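Local coordinates for protein adhesin (PDB 6VT2) that binds sialylated glycans through two tandem Siglec-like modules and probably mediates attachment of the bacterium to host surfaces, at residues D393-A397 against D398-Q402; N363-N366 against N367-Y370; G283-P286 against K287-A291; V319-N322 against Q323-Y327. All blocks are in the same frame, centred on the assembly; numbering follows the deposited sequence. Where two conformers were deposited one is given.

Contact 1. Residues D393-A397 against D398-Q402; sequences DTITA and DRTVQ. With CA (calcium ion), chain G; SO4 (sulfate ion), chain K.
Thr396 and Asp398 lie side by side and point the same way at the start of the short 3-10 turn that carries the chain of the Rib-like domain from strand 392-395 into strand 401-403. Thr396 OG1 donates to Asp398 OD1 at a short 2.5 Å, meeting the carboxylate on its syn side and 23° out of its plane. Asp398 reaches this position because its chi1 of 61° tucks CG between the backbone N and the carbonyl carbon. Arg399 also runs alongside Thr396, bent at chi2, and a water that donates to Thr396 OG1 accepts from Arg399 NE, so the threonine hydroxyl is used as both donor and acceptor. Ile395 meets this arginine at about a right angle. Its CG2 touches both Arg399 CB and Thr400 CG2, at 3.9 and 3.8 Å, on the side covered by strand 378-381 and helix 346-360.

The turn itself is closed by backbone bonds: Arg399 N binds Thr396 O at 2.9 Å, while Ala397 O is gripped twice. Thr400 N reaches it from above the carbonyl plane, and Val401 N approaches nearly along the C=O axis. Thr400 OG1 turns to Gly376 O instead. At the two ends the stretch meets ions. Asp393 clasps calcium with both carboxylate oxygens, the site being shared with Thr324 and Tyr327. Beyond the turn, Gln402 NE2 donates to O3 of a sulfate, probably from the crystallisation liquor, at 3.0 Å.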
loop_
_atom_site.group_PDB
_atom_site.type_symbol
_atom_site.label_atom_id
_atom_site.label_comp_id
_atom_site.label_asym_id
_atom_site.label_seq_id
_atom_site.Cartn_x
_atom_site.Cartn_y
_atom_site.Cartn_z
ATOM N N ASP A 393 45.757 12.386 11.877
ATOM C CA ASP A 393 45.430 12.939 13.174
ATOM C C ASP A 393 46.738 12.963 13.931
ATOM O O ASP A 393 47.695 12.286 13.554
ATOM C CB ASP A 393 44.374 12.140 13.914
ATOM C CG ASP A 393 42.951 12.460 13.469
ATOM O OD1 ASP A 393 42.645 13.647 13.337
ATOM O OD2 ASP A 393 42.132 11.554 13.326
ATOM N N THR A 394 46.787 13.779 14.970
ATOM C CA THR A 394 47.945 13.853 15.848
ATOM C C THR A 394 47.488 13.546 17.258
ATOM O O THR A 394 46.478 14.087 17.725
ATOM C CB THR A 394 48.584 15.224 15.799
ATOM O OG1 THR A 394 49.059 15.493 14.482
ATOM C CG2 THR A 394 49.804 15.243 16.816
ATOM N N ILE A 395 48.179 12.655 17.930
ATOM C CA ILE A 395 47.977 12.494 19.388
ATOM C C ILE A 395 49.165 13.220 20.031
ATOM O O ILE A 395 50.262 12.849 19.767
ATOM C CB ILE A 395 47.949 11.036 19.772
ATOM C CG1 ILE A 395 46.915 10.269 18.951
ATOM C CG2 ILE A 395 47.775 10.842 21.249
ATOM C CD1 ILE A 395 46.968 8.817 19.158
ATOM N N THR A 396 48.902 14.195 20.868
ATOM C CA THR A 396 49.981 15.018 21.432
ATOM C C THR A 396 50.773 14.246 22.480
ATOM O O THR A 396 50.269 13.364 23.046
ATOM C CB THR A 396 49.404 16.333 21.943
ATOM O OG1 THR A 396 48.401 15.995 22.884
ATOM C CG2 THR A 396 48.820 17.146 20.826
ATOM N N ALA A 397 52.003 14.680 22.693
ATOM C CA ALA A 397 52.967 14.047 23.601
ATOM C C ALA A 397 52.477 14.138 25.048
ATOM O O ALA A 397 52.684 13.222 25.737
ATOM C CB ALA A 397 54.316 14.665 23.417
ATOM N N ASP A 398 51.617 15.083 25.410
ATOM C CA ASP A 398 51.035 15.082 26.756
ATOM C C ASP A 398 50.053 13.922 26.935
ATOM O O ASP A 398 49.739 13.620 28.018
ATOM C CB ASP A 398 50.450 16.436 27.120
ATOM C CG ASP A 398 49.344 16.880 26.221
ATOM O OD1 ASP A 398 49.044 16.184 25.340
ATOM O OD2 ASP A 398 48.759 17.922 26.498
ATOM N N ARG A 399 49.596 13.285 25.865
ATOM C CA ARG A 399 48.767 12.132 25.994
ATOM C C ARG A 399 49.531 10.844 25.878
ATOM O O ARG A 399 48.937 9.780 26.055
ATOM C CB ARG A 399 47.710 12.130 24.880
ATOM C CG ARG A 399 46.902 13.427 24.834
ATOM C CD ARG A 399 45.543 13.232 25.355
ATOM N NE ARG A 399 44.731 14.433 25.197
ATOM C CZ ARG A 399 43.973 14.952 26.161
ATOM N NH1 ARG A 399 43.923 14.374 27.362
ATOM N NH2 ARG A 399 43.265 16.049 25.922
ATOM N N THR A 400 50.850 10.893 25.651
ATOM C CA THR A 400 51.559 9.645 25.429
ATOM C C THR A 400 52.791 9.457 26.286
ATOM O O THR A 400 53.115 8.322 26.621
ATOM C CB THR A 400 52.043 9.537 23.984
ATOM O OG1 THR A 400 52.895 10.651 23.723
ATOM C CG2 THR A 400 50.860 9.554 22.991
ATOM N N VAL A 401 53.449 10.550 26.647
ATOM C CA VAL A 401 54.774 10.561 27.257
ATOM C C VAL A 401 54.670 10.982 28.709
ATOM O O VAL A 401 53.914 11.907 29.032
ATOM C CB VAL A 401 55.676 11.548 26.492
ATOM C CG1 VAL A 401 56.896 11.915 27.267
ATOM C CG2 VAL A 401 56.085 10.962 25.139
ATOM N N GLN A 402 55.477 10.345 29.574
ATOM C CA GLN A 402 55.660 10.804 30.958
ATOM C C GLN A 402 57.164 10.893 31.241
ATOM O O GLN A 402 57.860 9.882 31.240
ATOM C CB GLN A 402 54.999 9.854 31.929
ATOM C CG GLN A 402 55.249 10.232 33.359
ATOM C CD GLN A 402 54.780 11.598 33.666
ATOM O OE1 GLN A 402 53.606 11.925 33.586
ATOM N NE2 GLN A 402 55.737 12.456 33.975
HETATM CA CA CA G . 40.259 13.013 12.833
HETATM S S SO4 K . 54.947 16.162 34.266
HETATM O O1 SO4 K . 56.007 15.849 33.353
HETATM O O2 SO4 K . 54.050 17.152 33.747
HETATM O O3 SO4 K . 54.237 14.937 34.629
HETATM O O4 SO4 K . 55.470 16.601 35.558
HETATM O O HOH W 1 45.603 16.543 23.476
HETATM O O HOH W 2 38.035 13.695 13.735
HETATM O O HOH W 3 40.197 15.370 12.313
HETATM O O HOH W 4 40.274 13.525 15.125
#

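Contact 2. Residues N363-N366 against N367-Y370; sequences NLPN and NVQY
Val368 packs its CG1 methyl on the ring of Pro365, with CG1 3.6 Å from Pro365 CD and the two side chains crossing at about a right angle. The other branch, CG2, sits between the backbone N and the carbonyl carbon of its own residue (CG1 at chi1 -81°) and comes to 3.2 Å from Pro365 O. That same carbonyl oxygen accepts Val368 N at 3.2 Å, the amide standing well above the carbonyl plane, 66° out of it, so one valine meets both the ring and the carbonyl of the proline. Asn367, at the corner, is the third main partner: its OD1 rests 3.6 Å from Pro365 CB, a van der Waals contact. A water donates to both Asn366 O and Val368 O, bridging the turn to the residue just before the strand.

On the inner side Leu364 sets its CB 4.1 Å from Val368 CG1. Its CD1 lies at the edge of the Tyr370 ring, near the ring plane and 3.5 Å from Tyr370 OH. Tyr370 continues onto helix 346-360, touching Val356 and Arg357, and Leu364 also touches Tyr382 and Val380. The arrangement is a type I beta turn from Pro365 to Val368, here within the loop that leads from helix 346-360 to edge strand 369-372 of the three-stranded sheet in the Rib-like domain.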
loop_
_atom_site.group_PDB
_atom_site.type_symbol
_atom_site.label_atom_id
_atom_site.label_comp_id
_atom_site.label_asym_id
_atom_site.label_seq_id
_atom_site.Cartn_x
_atom_site.Cartn_y
_atom_site.Cartn_z
ATOM N N ASN A 363 38.209 1.001 16.566
ATOM C CA ASN A 363 37.872 2.396 16.370
ATOM C C ASN A 363 38.418 2.918 15.053
ATOM O O ASN A 363 37.657 3.324 14.195
ATOM C CB ASN A 363 38.438 3.200 17.536
ATOM C CG ASN A 363 38.243 4.667 17.370
ATOM O OD1 ASN A 363 37.191 5.118 16.927
ATOM N ND2 ASN A 363 39.278 5.440 17.673
ATOM N N LEU A 364 39.710 2.922 14.886
ATOM C CA LEU A 364 40.342 3.352 13.649
ATOM C C LEU A 364 40.427 2.200 12.683
ATOM O O LEU A 364 40.323 1.051 13.088
ATOM C CB LEU A 364 41.733 3.869 13.946
ATOM C CG LEU A 364 41.773 4.973 14.987
ATOM C CD1 LEU A 364 43.196 5.434 15.205
ATOM C CD2 LEU A 364 40.858 6.060 14.611
ATOM N N PRO A 365 40.656 2.500 11.407
ATOM C CA PRO A 365 40.853 1.446 10.417
ATOM C C PRO A 365 41.959 0.516 10.848
ATOM O O PRO A 365 42.931 0.937 11.472
ATOM C CB PRO A 365 41.189 2.211 9.140
ATOM C CG PRO A 365 40.521 3.507 9.323
ATOM C CD PRO A 365 40.649 3.838 10.791
ATOM N N ASN A 366 41.791 -0.755 10.515
ATOM C CA ASN A 366 42.801 -1.723 10.857
ATOM C C ASN A 366 44.084 -1.473 10.103
ATOM O O ASN A 366 45.116 -2.031 10.494
ATOM C CB ASN A 366 42.332 -3.124 10.564
ATOM C CG ASN A 366 41.140 -3.547 11.419
ATOM O OD1 ASN A 366 41.025 -3.208 12.587
ATOM N ND2 ASN A 366 40.259 -4.259 10.835
ATOM N N ASN A 367 44.029 -0.658 9.030
ATOM C CA ASN A 367 45.228 -0.323 8.240
ATOM C C ASN A 367 45.655 1.133 8.432
ATOM O O ASN A 367 46.255 1.691 7.590
ATOM C CB ASN A 367 45.091 -0.714 6.778
ATOM C CG ASN A 367 43.970 -0.007 6.073
ATOM O OD1 ASN A 367 43.050 0.405 6.702
ATOM N ND2 ASN A 367 44.037 0.030 4.772
ATOM N N VAL A 368 45.407 1.674 9.613
ATOM C CA VAL A 368 46.032 2.979 9.953
ATOM C C VAL A 368 47.512 2.741 10.198
ATOM O O VAL A 368 47.905 1.660 10.582
ATOM C CB VAL A 368 45.482 3.693 11.197
ATOM C CG1 VAL A 368 44.253 4.365 10.746
ATOM C CG2 VAL A 368 45.376 2.789 12.398
ATOM N N GLN A 369 48.272 3.797 10.020
ATOM C CA GLN A 369 49.704 3.754 10.315
ATOM C C GLN A 369 49.926 4.732 11.474
ATOM O O GLN A 369 49.334 5.741 11.485
ATOM C CB GLN A 369 50.546 4.130 9.109
ATOM C CG GLN A 369 50.569 3.069 8.042
ATOM C CD GLN A 369 51.570 1.953 8.233
ATOM O OE1 GLN A 369 52.112 1.735 9.291
ATOM N NE2 GLN A 369 51.739 1.137 7.213
ATOM N N TYR A 370 50.716 4.338 12.444
ATOM C CA TYR A 370 51.145 5.213 13.511
ATOM C C TYR A 370 52.622 5.552 13.313
ATOM O O TYR A 370 53.461 4.677 12.995
ATOM C CB TYR A 370 50.937 4.524 14.831
ATOM C CG TYR A 370 49.540 4.132 15.108
ATOM C CD1 TYR A 370 48.543 5.070 15.287
ATOM C CD2 TYR A 370 49.197 2.818 15.210
ATOM C CE1 TYR A 370 47.277 4.684 15.606
ATOM C CE2 TYR A 370 47.939 2.432 15.487
ATOM C CZ TYR A 370 46.970 3.394 15.663
ATOM O OH TYR A 370 45.718 3.070 15.928
HETATM O O HOH W 5 47.103 -0.531 11.703
#

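Contact 3. Residues G283-P286 against K287-A291; sequences GTIP and KSLPA
Pro286 O accepts the amide of Leu289 at 3.0 Å, the bond that closes a type I beta turn over Lys287 and Ser288. The N-H points at the oxygen with an angle of 159°, and the donor stands 41° above the carbonyl plane. Leu289 also brings its CB to 3.6 Å from this oxygen. With chi1 at -67° its CG is placed anti to the carbonyl carbon, and CD1 then comes to 4.0 Å from Ile285 CG2. Leu289 CB is slightly nearer the same methyl, at 3.8 Å, and the two side chains cross at about a right angle. On the exposed part of the turn Ser288 OG lies 3.5 Å from Pro286 CG, a packing contact with the ring.

Arg218 grips the turn, with NH2 on Lys287 O and NE on Leu289 O, and Ala291 N reaches Ser389 OG in the Rib-like domain. Ile285 and Leu289 both rest on Tyr297 and Phe320, two residues of the glycan pocket, and the Leu289 side chain is about 4 Å from the bound sialic acid between nearest atoms. The polar groups probably hold the course of the backbone, while the apolar pair packs on the two rings, with Leu289 beside the sugar; this division is consistent with a loop that borders the sialoglycan site of the Siglec-like module and packs on two of its aromatic residues.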
loop_
_atom_site.group_PDB
_atom_site.type_symbol
_atom_site.label_atom_id
_atom_site.label_comp_id
_atom_site.label_asym_id
_atom_site.label_seq_id
_atom_site.Cartn_x
_atom_site.Cartn_y
_atom_site.Cartn_z
ATOM N N GLY A 283 29.485 3.351 -4.397
ATOM C CA GLY A 283 30.823 3.272 -4.910
ATOM C C GLY A 283 31.827 3.823 -3.931
ATOM O O GLY A 283 31.472 4.269 -2.847
ATOM N N THR A 284 33.077 3.891 -4.387
ATOM C CA THR A 284 34.189 4.390 -3.604
ATOM C C THR A 284 34.889 5.492 -4.373
ATOM O O THR A 284 35.341 5.270 -5.491
ATOM C CB THR A 284 35.163 3.266 -3.304
ATOM O OG1 THR A 284 34.492 2.216 -2.594
ATOM C CG2 THR A 284 36.321 3.753 -2.387
ATOM N N ILE A 285 35.017 6.644 -3.760
ATOM C CA ILE A 285 35.931 7.638 -4.269
ATOM C C ILE A 285 37.336 7.194 -3.906
ATOM O O ILE A 285 37.669 7.143 -2.716
ATOM C CB ILE A 285 35.611 9.001 -3.665
ATOM C CG1 ILE A 285 34.220 9.482 -4.027
ATOM C CG2 ILE A 285 36.656 10.051 -4.122
ATOM C CD1 ILE A 285 33.907 9.617 -5.498
ATOM N N PRO A 286 38.177 6.837 -4.857
ATOM C CA PRO A 286 39.536 6.419 -4.490
ATOM C C PRO A 286 40.404 7.575 -4.056
ATOM O O PRO A 286 40.129 8.733 -4.356
ATOM C CB PRO A 286 40.058 5.803 -5.774
ATOM C CG PRO A 286 39.354 6.644 -6.868
ATOM C CD PRO A 286 37.979 6.907 -6.325
ATOM N N LYS A 287 41.458 7.234 -3.310
ATOM C CA LYS A 287 42.261 8.294 -2.727
ATOM C C LYS A 287 42.977 9.110 -3.786
ATOM O O LYS A 287 43.423 10.211 -3.474
ATOM C CB LYS A 287 43.262 7.723 -1.730
ATOM C CG LYS A 287 44.389 6.885 -2.333
ATOM C CD LYS A 287 45.346 6.354 -1.301
ATOM C CE LYS A 287 46.598 5.819 -1.996
ATOM N NZ LYS A 287 47.494 5.135 -1.026
ATOM N N SER A 288 43.060 8.598 -5.011
ATOM C CA SER A 288 43.651 9.368 -6.092
ATOM C C SER A 288 42.882 10.648 -6.376
ATOM O O SER A 288 43.438 11.545 -7.025
ATOM C CB SER A 288 43.726 8.574 -7.358
ATOM O OG SER A 288 42.428 8.163 -7.709
ATOM N N LEU A 289 41.603 10.749 -5.936
ATOM C CA LEU A 289 40.875 12.006 -5.940
ATOM C C LEU A 289 41.062 12.700 -4.600
ATOM O O LEU A 289 40.561 12.203 -3.586
ATOM C CB LEU A 289 39.397 11.768 -6.207
ATOM C CG LEU A 289 39.146 11.253 -7.627
ATOM C CD1 LEU A 289 37.702 11.026 -7.809
ATOM C CD2 LEU A 289 39.640 12.211 -8.714
ATOM N N PRO A 290 41.649 13.879 -4.571
ATOM C CA PRO A 290 41.781 14.597 -3.312
ATOM C C PRO A 290 40.491 15.261 -2.886
ATOM O O PRO A 290 39.667 15.677 -3.697
ATOM C CB PRO A 290 42.839 15.656 -3.627
ATOM C CG PRO A 290 42.755 15.842 -5.078
ATOM C CD PRO A 290 42.379 14.506 -5.661
ATOM N N ALA A 291 40.337 15.386 -1.580
ATOM C CA ALA A 291 39.320 16.235 -1.020
ATOM C C ALA A 291 39.766 17.681 -1.159
ATOM O O ALA A 291 40.953 17.991 -1.302
ATOM C CB ALA A 291 39.083 15.879 0.443
#

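Contact 4. Residues V319-N322 against Q323-Y327; sequences VFAN and QTDKY. With CA (calcium ion), chain G.
The junction between the second Siglec-like module and the Rib-like domain is a tight turn of the chain that holds a calcium site, and Asn322 and Asp325 meet across it. Asp325 N donates to Asn322 O at 2.8 Å, from above the carbonyl plane, and Asp325 CB closes to 3.2 Å of the same oxygen. Their polar ends are joined through a water that accepts from Asn322 ND2 and donates to Asp325 OD1 at 2.7 Å; Asn322 OD1 turns to Ser389 OG. Asp325 OD2, the other carboxylate oxygen, lies 3.8 Å from Ala321 CB. A further bond, Lys326 N to Gln323 O at 2.9 Å, continues the turn.

Thr324 places OG1 anti to its backbone N (chi1 -174°) and next to its own carbonyl, so that one residue chelates the calcium through O at 2.4 Å and OG1 at 2.6 Å; OG1 is also hydrogen-bonded to Arg392 O. Tyr327 O binds at 2.4 Å, and three waters with both carboxylate oxygens of Asp393 complete eight ligands. Lys326 is held by Glu220 in a salt bridge. This is an interdomain calcium site, whose protein ligands come from the turn after strand 314-321 and from Asp393 of the Rib-like domain.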
loop_
_atom_site.group_PDB
_atom_site.type_symbol
_atom_site.label_atom_id
_atom_site.label_comp_id
_atom_site.label_asym_id
_atom_site.label_seq_id
_atom_site.Cartn_x
_atom_site.Cartn_y
_atom_site.Cartn_z
ATOM N N VAL A 319 30.321 14.777 -2.300
ATOM C CA VAL A 319 31.415 15.575 -1.768
ATOM C C VAL A 319 32.380 14.632 -1.079
ATOM O O VAL A 319 31.975 13.807 -0.268
ATOM C CB VAL A 319 30.929 16.682 -0.825
ATOM C CG1 VAL A 319 32.106 17.414 -0.244
ATOM C CG2 VAL A 319 30.022 17.623 -1.657
ATOM N N PHE A 320 33.645 14.762 -1.408
ATOM C CA PHE A 320 34.671 13.857 -0.907
ATOM C C PHE A 320 35.117 14.325 0.466
ATOM O O PHE A 320 35.245 15.523 0.731
ATOM C CB PHE A 320 35.894 13.801 -1.827
ATOM C CG PHE A 320 35.610 13.686 -3.292
ATOM C CD1 PHE A 320 34.420 13.176 -3.804
ATOM C CD2 PHE A 320 36.574 14.057 -4.165
ATOM C CE1 PHE A 320 34.201 13.132 -5.184
ATOM C CE2 PHE A 320 36.375 13.997 -5.525
ATOM C CZ PHE A 320 35.177 13.546 -6.020
ATOM N N ALA A 321 35.381 13.387 1.321
ATOM C CA ALA A 321 35.950 13.681 2.627
ATOM C C ALA A 321 37.132 12.782 2.909
ATOM O O ALA A 321 37.177 11.630 2.518
ATOM C CB ALA A 321 34.911 13.514 3.699
ATOM N N ASN A 322 38.062 13.321 3.670
ATOM C CA ASN A 322 39.175 12.522 4.134
ATOM C C ASN A 322 38.703 11.651 5.267
ATOM O O ASN A 322 37.870 12.064 6.081
ATOM C CB ASN A 322 40.295 13.407 4.639
ATOM C CG ASN A 322 40.907 14.227 3.581
ATOM O OD1 ASN A 322 41.263 13.737 2.509
ATOM N ND2 ASN A 322 41.036 15.492 3.841
ATOM N N GLN A 323 39.326 10.499 5.403
ATOM C CA GLN A 323 38.978 9.624 6.518
ATOM C C GLN A 323 39.178 10.262 7.875
ATOM O O GLN A 323 38.432 9.936 8.815
ATOM C CB GLN A 323 39.772 8.322 6.432
ATOM C CG GLN A 323 39.199 7.444 5.349
ATOM C CD GLN A 323 39.884 6.125 5.248
ATOM O OE1 GLN A 323 40.414 5.590 6.275
ATOM N NE2 GLN A 323 39.950 5.584 4.038
ATOM N N THR A 324 40.151 11.130 7.999
ATOM C CA THR A 324 40.340 11.750 9.286
ATOM C C THR A 324 39.108 12.517 9.701
ATOM O O THR A 324 38.914 12.730 10.892
ATOM C CB THR A 324 41.595 12.613 9.296
ATOM O OG1 THR A 324 41.751 13.066 10.647
ATOM C CG2 THR A 324 41.494 13.800 8.386
ATOM N N ASP A 325 38.241 12.897 8.760
ATOM C CA ASP A 325 37.048 13.613 9.132
ATOM C C ASP A 325 36.050 12.729 9.869
ATOM O O ASP A 325 35.174 13.257 10.564
ATOM C CB ASP A 325 36.400 14.204 7.884
ATOM C CG ASP A 325 37.159 15.297 7.268
ATOM O OD1 ASP A 325 38.224 15.667 7.771
ATOM O OD2 ASP A 325 36.697 15.774 6.190
ATOM N N LYS A 326 36.140 11.407 9.755
ATOM C CA LYS A 326 35.233 10.574 10.521
ATOM C C LYS A 326 35.853 9.793 11.649
ATOM O O LYS A 326 35.116 9.140 12.368
ATOM C CB LYS A 326 34.503 9.594 9.613
ATOM C CG LYS A 326 35.393 8.673 8.943
ATOM C CD LYS A 326 34.544 7.541 8.178
ATOM C CE LYS A 326 33.991 6.508 9.031
ATOM N NZ LYS A 326 33.443 5.347 8.272
ATOM N N TYR A 327 37.161 9.778 11.781
ATOM C CA TYR A 327 37.840 9.034 12.827
ATOM C C TYR A 327 38.487 9.979 13.813
ATOM O O TYR A 327 39.137 10.940 13.418
ATOM C CB TYR A 327 38.972 8.148 12.216
ATOM C CG TYR A 327 38.365 7.053 11.389
ATOM C CD1 TYR A 327 37.526 6.105 11.970
ATOM C CD2 TYR A 327 38.605 6.961 10.037
ATOM C CE1 TYR A 327 36.930 5.126 11.218
ATOM C CE2 TYR A 327 37.995 6.016 9.283
ATOM C CZ TYR A 327 37.174 5.078 9.867
ATOM O OH TYR A 327 36.542 4.088 9.117
HETATM CA CA CA G . 40.259 13.013 12.833
HETATM O O HOH W 6 40.275 16.770 6.397
HETATM O O HOH W 2 38.035 13.695 13.735
HETATM O O HOH W 3 40.197 15.370 12.313
HETATM O O HOH W 4 40.274 13.525 15.125
#

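Along the chain the order is contacts 3, 4, 2, 1. Contact 3 lies in the second Siglec-like module, contact 4 at its junction with the Rib-like domain, and contacts 2 and 1 in that domain. Contacts 3 and 4, with centres 11 Å apart, meet through Phe320 of the glycan pocket. Contact 4 touches contact 2, where Tyr327 packs on Leu364 and Pro365, with centres 14 Å apart. It also meets contact 1, whose centre is 22 Å from its own, through the shared calcium ion. Contacts 1 and 2 reach the same three-stranded sheet. The series runs from beside the sialic acid across the domain boundary, consistent with calcium helping to set how the two domains are oriented.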